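Local coordinates for protein xylosidase (Xanthomonas axonopodis pv. citri, PDB 6XN2) that binds xylose units in its pocket and, as a family 43 glycoside hydrolase, probably cleaves xylo-oligosaccharides such as xylotriose into smaller sugars, at residues A[162-166]-A[226-230]; A[278-283]-A[294-300]. One frame throughout, in Å; residues are numbered along the deposited sequence.

Contact 1: A[162-166]-A[226-230]; sequences PIAGT and MIDLA
The CA atoms of Ile163 and Asp228 lie 5.8 Å apart, the nearest CA pair of the two segments, and neither segment forms a regular helix or strand. From Ile163 to Thr166 the chain makes a type II beta turn, while 226-230 runs past as an irregular loop. Gly165 takes the positive phi (95°) of the third position of the turn, which suits glycine. The carbonyl O of Ile163 holds the turn shut, accepting from both Thr166 N and Thr166 OG1, the latter at 2.7 Å.

Direct contact is modest: aliphatic carbons against each other and against backbone carbonyl oxygens. Leu229 pushes its branched end at the turn: CD2 meets Ile163 CG2 at 3.9 Å, the two side chains crossing at about a right angle, and CD1 lies 3.6 Å from Ala164 O. With Ile163 CG2 anti to the backbone N (chi1 -60°), that methyl is left to meet Leu229, while CG1 sits 3.6 Å from Ile227 O.

The polar groups are joined through two waters. One donates to Ala164 O and accepts from Leu229 N at 2.7 Å; the other accepts from Ala164 N and donates to Asp228 OD1, also at 2.7 Å. Asp228 OD2 turns to a salt bridge with Arg225.

Behind the contact, Ile163 packs on Tyr132 of strand 128-136, and both Ile163 and Ile227 on Val146 of strand 142-149. Thr166 and Leu229 touch Leu183 of strand 181-185, so the contact sits between the antiparallel sheet holding strands 128-136 and 142-149 and the mixed sheet holding strand 181-185.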
loop_
_atom_site.group_PDB
_atom_site.type_symbol
_atom_site.label_atom_id
_atom_site.label_comp_id
_atom_site.label_asym_id
_atom_site.label_seq_id
_atom_site.Cartn_x
_atom_site.Cartn_y
_atom_site.Cartn_z
ATOM N N PRO A 162 13.249 -10.148 -10.787
ATOM C CA PRO A 162 12.485 -9.780 -9.613
ATOM C C PRO A 162 13.033 -10.393 -8.336
ATOM O O PRO A 162 13.876 -11.236 -8.372
ATOM C CB PRO A 162 11.104 -10.342 -9.916
ATOM C CG PRO A 162 11.351 -11.478 -10.775
ATOM C CD PRO A 162 12.528 -11.099 -11.620
ATOM N N ILE A 163 12.542 -9.968 -7.206
ATOM C CA ILE A 163 13.022 -10.513 -5.971
ATOM C C ILE A 163 12.601 -11.961 -5.815
ATOM O O ILE A 163 11.460 -12.273 -5.912
ATOM C CB ILE A 163 12.540 -9.704 -4.783
ATOM C CG1 ILE A 163 13.046 -8.279 -4.909
ATOM C CG2 ILE A 163 13.010 -10.329 -3.499
ATOM C CD1 ILE A 163 12.417 -7.293 -3.977
ATOM N N ALA A 164 13.548 -12.844 -5.583
ATOM C CA ALA A 164 13.202 -14.229 -5.432
ATOM C C ALA A 164 12.390 -14.432 -4.193
ATOM O O ALA A 164 12.710 -13.909 -3.193
ATOM C CB ALA A 164 14.442 -15.087 -5.386
ATOM N N GLY A 165 11.353 -15.219 -4.297
ATOM C CA GLY A 165 10.503 -15.488 -3.181
ATOM C C GLY A 165 9.308 -14.572 -3.151
ATOM O O GLY A 165 8.498 -14.680 -2.290
ATOM N N THR A 166 9.248 -13.659 -4.104
ATOM C CA THR A 166 8.142 -12.768 -4.184
ATOM C C THR A 166 7.224 -13.185 -5.281
ATOM O O THR A 166 7.551 -13.872 -6.170
ATOM C CB THR A 166 8.517 -11.302 -4.338
ATOM O OG1 THR A 166 9.075 -11.077 -5.616
ATOM C CG2 THR A 166 9.464 -10.905 -3.277
ATOM N N MET A 226 19.273 -5.541 0.773
ATOM C CA MET A 226 17.974 -4.993 0.461
ATOM C C MET A 226 17.294 -5.429 -0.779
ATOM O O MET A 226 16.143 -5.192 -0.938
ATOM C CB MET A 226 17.981 -3.470 0.531
ATOM C CG MET A 226 18.409 -2.917 1.854
ATOM S SD MET A 226 17.133 -3.117 3.067
ATOM C CE MET A 226 16.100 -1.751 2.591
ATOM N N ILE A 227 18.009 -6.083 -1.652
ATOM C CA ILE A 227 17.387 -6.482 -2.914
ATOM C C ILE A 227 17.020 -7.973 -2.910
ATOM O O ILE A 227 16.492 -8.495 -3.894
ATOM C CB ILE A 227 18.305 -6.173 -4.107
ATOM C CG1 ILE A 227 19.581 -7.010 -4.026
ATOM C CG2 ILE A 227 18.637 -4.686 -4.155
ATOM C CD1 ILE A 227 20.501 -6.787 -5.189
ATOM N N ASP A 228 17.225 -8.605 -1.771
ATOM C CA ASP A 228 16.861 -10.026 -1.609
ATOM C C ASP A 228 16.195 -10.221 -0.257
ATOM O O ASP A 228 16.481 -9.487 0.632
ATOM C CB ASP A 228 18.090 -10.926 -1.637
ATOM C CG ASP A 228 18.772 -10.977 -2.976
ATOM O OD1 ASP A 228 18.106 -11.134 -3.955
ATOM O OD2 ASP A 228 19.964 -10.889 -2.996
ATOM N N LEU A 229 15.338 -11.218 -0.146
ATOM C CA LEU A 229 14.765 -11.542 1.121
ATOM C C LEU A 229 15.805 -12.278 1.926
ATOM O O LEU A 229 16.630 -12.930 1.391
ATOM C CB LEU A 229 13.573 -12.466 0.970
ATOM C CG LEU A 229 12.519 -12.110 -0.036
ATOM C CD1 LEU A 229 11.404 -13.104 0.090
ATOM C CD2 LEU A 229 12.029 -10.730 0.237
ATOM N N ALA A 230 15.735 -12.183 3.227
ATOM C CA ALA A 230 16.672 -12.915 4.061
ATOM C C ALA A 230 16.122 -14.259 4.462
ATOM O O ALA A 230 16.802 -15.032 5.067
ATOM C CB ALA A 230 17.021 -12.133 5.278
HETATM O O HOH W 1 15.134 -12.910 -2.250
HETATM O O HOH W 2 16.473 -12.198 -5.861
#

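Contact 2: A[278-283]-A[294-300]; sequences HRICYA and YQGVLLA
Tyr282 leans across the hairpin onto the strand of Gln295 and Gly296. Its CB packs 3.9 Å from Leu298 CD1. With chi1 at 76°, CG lies between the backbone N and the carbonyl carbon, and the ring swings over the facing strand. There CD1 comes 3.4 Å from Gly296 O, and Gln295 CB sits over one face in a CH-pi contact, nearest CE2 and CZ and 3.6 Å from the ring centroid. At the tip, OH passes Gln295 CB and hydrogen-bonds to Ile350 N.

Two classic beta bulges interrupt the antiparallel pairing, Gln295-Gly296 opposite Tyr282 and Leu298-Leu299 opposite Ile280. Ile280 O takes two N-H groups in its carbonyl plane, from Leu298 N at 2.7 Å and Leu299 N at 3.1 Å; Tyr282 O accepts from Gln295 N and only weakly from Gly296 N. Ile280 N also bonds to Leu299 O and Tyr282 N to Gly296 O.

Cys281 SG meets the edge of the Tyr294 ring, near its plane, 5.1 Å from the centroid, while Arg279 NH1 rests 3.4 Å from Val297 CG2. Backbone bonds set the register of the hairpin, and apolar and aromatic contacts fill in around them; the buried phenol hydroxyl finds its partner beyond both strands.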
loop_
_atom_site.group_PDB
_atom_site.type_symbol
_atom_site.label_atom_id
_atom_site.label_comp_id
_atom_site.label_asym_id
_atom_site.label_seq_id
_atom_site.Cartn_x
_atom_site.Cartn_y
_atom_site.Cartn_z
ATOM N N HIS A 278 -14.544 -1.977 0.833
ATOM C CA HIS A 278 -13.976 -0.663 0.730
ATOM C C HIS A 278 -13.404 0.093 1.881
ATOM O O HIS A 278 -13.424 1.280 1.856
ATOM C CB HIS A 278 -14.951 0.222 -0.033
ATOM C CG HIS A 278 -15.463 -0.407 -1.274
ATOM N ND1 HIS A 278 -14.908 -0.200 -2.506
ATOM C CD2 HIS A 278 -16.458 -1.286 -1.460
ATOM C CE1 HIS A 278 -15.571 -0.899 -3.396
ATOM N NE2 HIS A 278 -16.508 -1.566 -2.785
ATOM N N ARG A 279 -12.857 -0.589 2.862
ATOM C CA ARG A 279 -12.233 0.096 3.940
ATOM C C ARG A 279 -10.791 -0.189 4.137
ATOM O O ARG A 279 -10.292 -1.136 3.662
ATOM C CB ARG A 279 -12.843 -0.266 5.257
ATOM C CG ARG A 279 -14.223 -0.812 5.217
ATOM C CD ARG A 279 -14.358 -1.704 6.416
ATOM N NE ARG A 279 -15.584 -2.406 6.394
ATOM C CZ ARG A 279 -16.097 -3.048 7.413
ATOM N NH1 ARG A 279 -15.478 -3.097 8.566
ATOM N NH2 ARG A 279 -17.258 -3.645 7.258
ATOM N N ILE A 280 -10.155 0.701 4.861
ATOM C CA ILE A 280 -8.835 0.463 5.301
ATOM C C ILE A 280 -9.064 0.066 6.741
ATOM O O ILE A 280 -9.609 0.799 7.489
ATOM C CB ILE A 280 -7.894 1.654 5.276
ATOM C CG1 ILE A 280 -7.762 2.208 3.883
ATOM C CG2 ILE A 280 -6.535 1.201 5.722
ATOM C CD1 ILE A 280 -7.230 1.241 2.893
ATOM N N CYS A 281 -8.701 -1.145 7.088
ATOM C CA CYS A 281 -8.822 -1.638 8.444
ATOM C C CYS A 281 -7.457 -1.764 9.090
ATOM O O CYS A 281 -6.518 -1.698 8.437
ATOM C CB CYS A 281 -9.472 -2.995 8.437
ATOM S SG CYS A 281 -11.229 -2.955 8.120
ATOM N N TYR A 282 -7.365 -1.901 10.386
ATOM C CA TYR A 282 -6.070 -2.112 11.000
ATOM C C TYR A 282 -6.150 -3.127 12.127
ATOM O O TYR A 282 -7.221 -3.400 12.680
ATOM C CB TYR A 282 -5.465 -0.785 11.498
ATOM C CG TYR A 282 -6.057 -0.241 12.780
ATOM C CD1 TYR A 282 -7.329 0.324 12.796
ATOM C CD2 TYR A 282 -5.335 -0.265 13.965
ATOM C CE1 TYR A 282 -7.870 0.830 13.964
ATOM C CE2 TYR A 282 -5.869 0.236 15.138
ATOM C CZ TYR A 282 -7.133 0.785 15.131
ATOM O OH TYR A 282 -7.677 1.284 16.296
ATOM N N ALA A 283 -4.992 -3.703 12.420
ATOM C CA ALA A 283 -4.823 -4.700 13.466
ATOM C C ALA A 283 -3.479 -4.463 14.141
ATOM O O ALA A 283 -2.593 -3.841 13.557
ATOM C CB ALA A 283 -4.895 -6.105 12.890
ATOM N N TYR A 294 -7.300 -7.791 15.018
ATOM C CA TYR A 294 -8.142 -6.784 14.407
ATOM C C TYR A 294 -8.608 -5.750 15.389
ATOM O O TYR A 294 -9.032 -6.077 16.449
ATOM C CB TYR A 294 -9.374 -7.424 13.779
ATOM C CG TYR A 294 -10.326 -6.442 13.136
ATOM C CD1 TYR A 294 -10.133 -6.010 11.873
ATOM C CD2 TYR A 294 -11.385 -5.947 13.817
ATOM C CE1 TYR A 294 -10.976 -5.129 11.284
ATOM C CE2 TYR A 294 -12.226 -5.051 13.245
ATOM C CZ TYR A 294 -12.016 -4.651 11.971
ATOM O OH TYR A 294 -12.843 -3.776 11.392
ATOM N N GLN A 295 -8.526 -4.491 15.011
ATOM C CA GLN A 295 -8.965 -3.408 15.878
ATOM C C GLN A 295 -10.215 -2.726 15.331
ATOM O O GLN A 295 -11.220 -2.635 16.023
ATOM C CB GLN A 295 -7.848 -2.386 16.069
ATOM C CG GLN A 295 -6.615 -2.939 16.772
ATOM C CD GLN A 295 -6.920 -3.444 18.167
ATOM O OE1 GLN A 295 -7.528 -2.741 18.973
ATOM N NE2 GLN A 295 -6.501 -4.670 18.459
ATOM N N GLY A 296 -10.166 -2.259 14.086
ATOM C CA GLY A 296 -11.315 -1.590 13.503
ATOM C C GLY A 296 -11.048 -0.959 12.152
ATOM O O GLY A 296 -10.037 -1.257 11.509
ATOM N N VAL A 297 -11.925 -0.075 11.716
ATOM C CA VAL A 297 -11.831 0.616 10.460
ATOM C C VAL A 297 -11.067 1.903 10.628
ATOM O O VAL A 297 -11.349 2.682 11.473
ATOM C CB VAL A 297 -13.221 0.951 9.917
ATOM C CG1 VAL A 297 -13.146 1.735 8.656
ATOM C CG2 VAL A 297 -14.045 -0.285 9.713
ATOM N N LEU A 298 -10.120 2.115 9.752
ATOM C CA LEU A 298 -9.242 3.263 9.812
ATOM C C LEU A 298 -9.674 4.326 8.794
ATOM O O LEU A 298 -9.634 5.526 9.071
ATOM C CB LEU A 298 -7.810 2.791 9.568
ATOM C CG LEU A 298 -6.635 3.730 9.734
ATOM C CD1 LEU A 298 -5.476 2.903 10.247
ATOM C CD2 LEU A 298 -6.295 4.357 8.404
ATOM N N LEU A 299 -10.140 3.873 7.660
ATOM C CA LEU A 299 -10.636 4.754 6.655
ATOM C C LEU A 299 -11.949 4.235 6.140
ATOM O O LEU A 299 -12.027 3.151 5.696
ATOM C CB LEU A 299 -9.655 4.920 5.497
ATOM C CG LEU A 299 -9.997 5.869 4.354
ATOM C CD1 LEU A 299 -10.103 7.307 4.791
ATOM C CD2 LEU A 299 -9.022 5.765 3.208
ATOM N N ALA A 300 -12.930 5.105 6.027
ATOM C CA ALA A 300 -14.197 4.746 5.437
ATOM C C ALA A 300 -14.093 4.736 3.919
ATOM O O ALA A 300 -13.151 5.188 3.341
ATOM C CB ALA A 300 -15.270 5.701 5.873
HETATM O O HOH W 3 -11.735 3.346 1.896
#

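Following the chain from the N terminus, contact 1 comes first: 162-166 waits for 226-230, closing a loop of 59 residues that carries strands including 172-175, 181-185 and 218-221. After strands 234-239, 257-264 and 267-273, contact 2 closes its shorter hairpin of ten intervening residues. The two are in series, neither nesting nor crossing, their centres about 29 Å apart on opposite sides of the chain's centre. Contact 1 joins the loop between strands 157-158 and 172-175 to that between 218-221 and 234-239, whereas contact 2 pairs strands. Strand 234-239, which follows contact 1, runs parallel to 292-299, so the two regions meet in the same mixed sheet, consistent with the five-bladed beta-propeller of family 43.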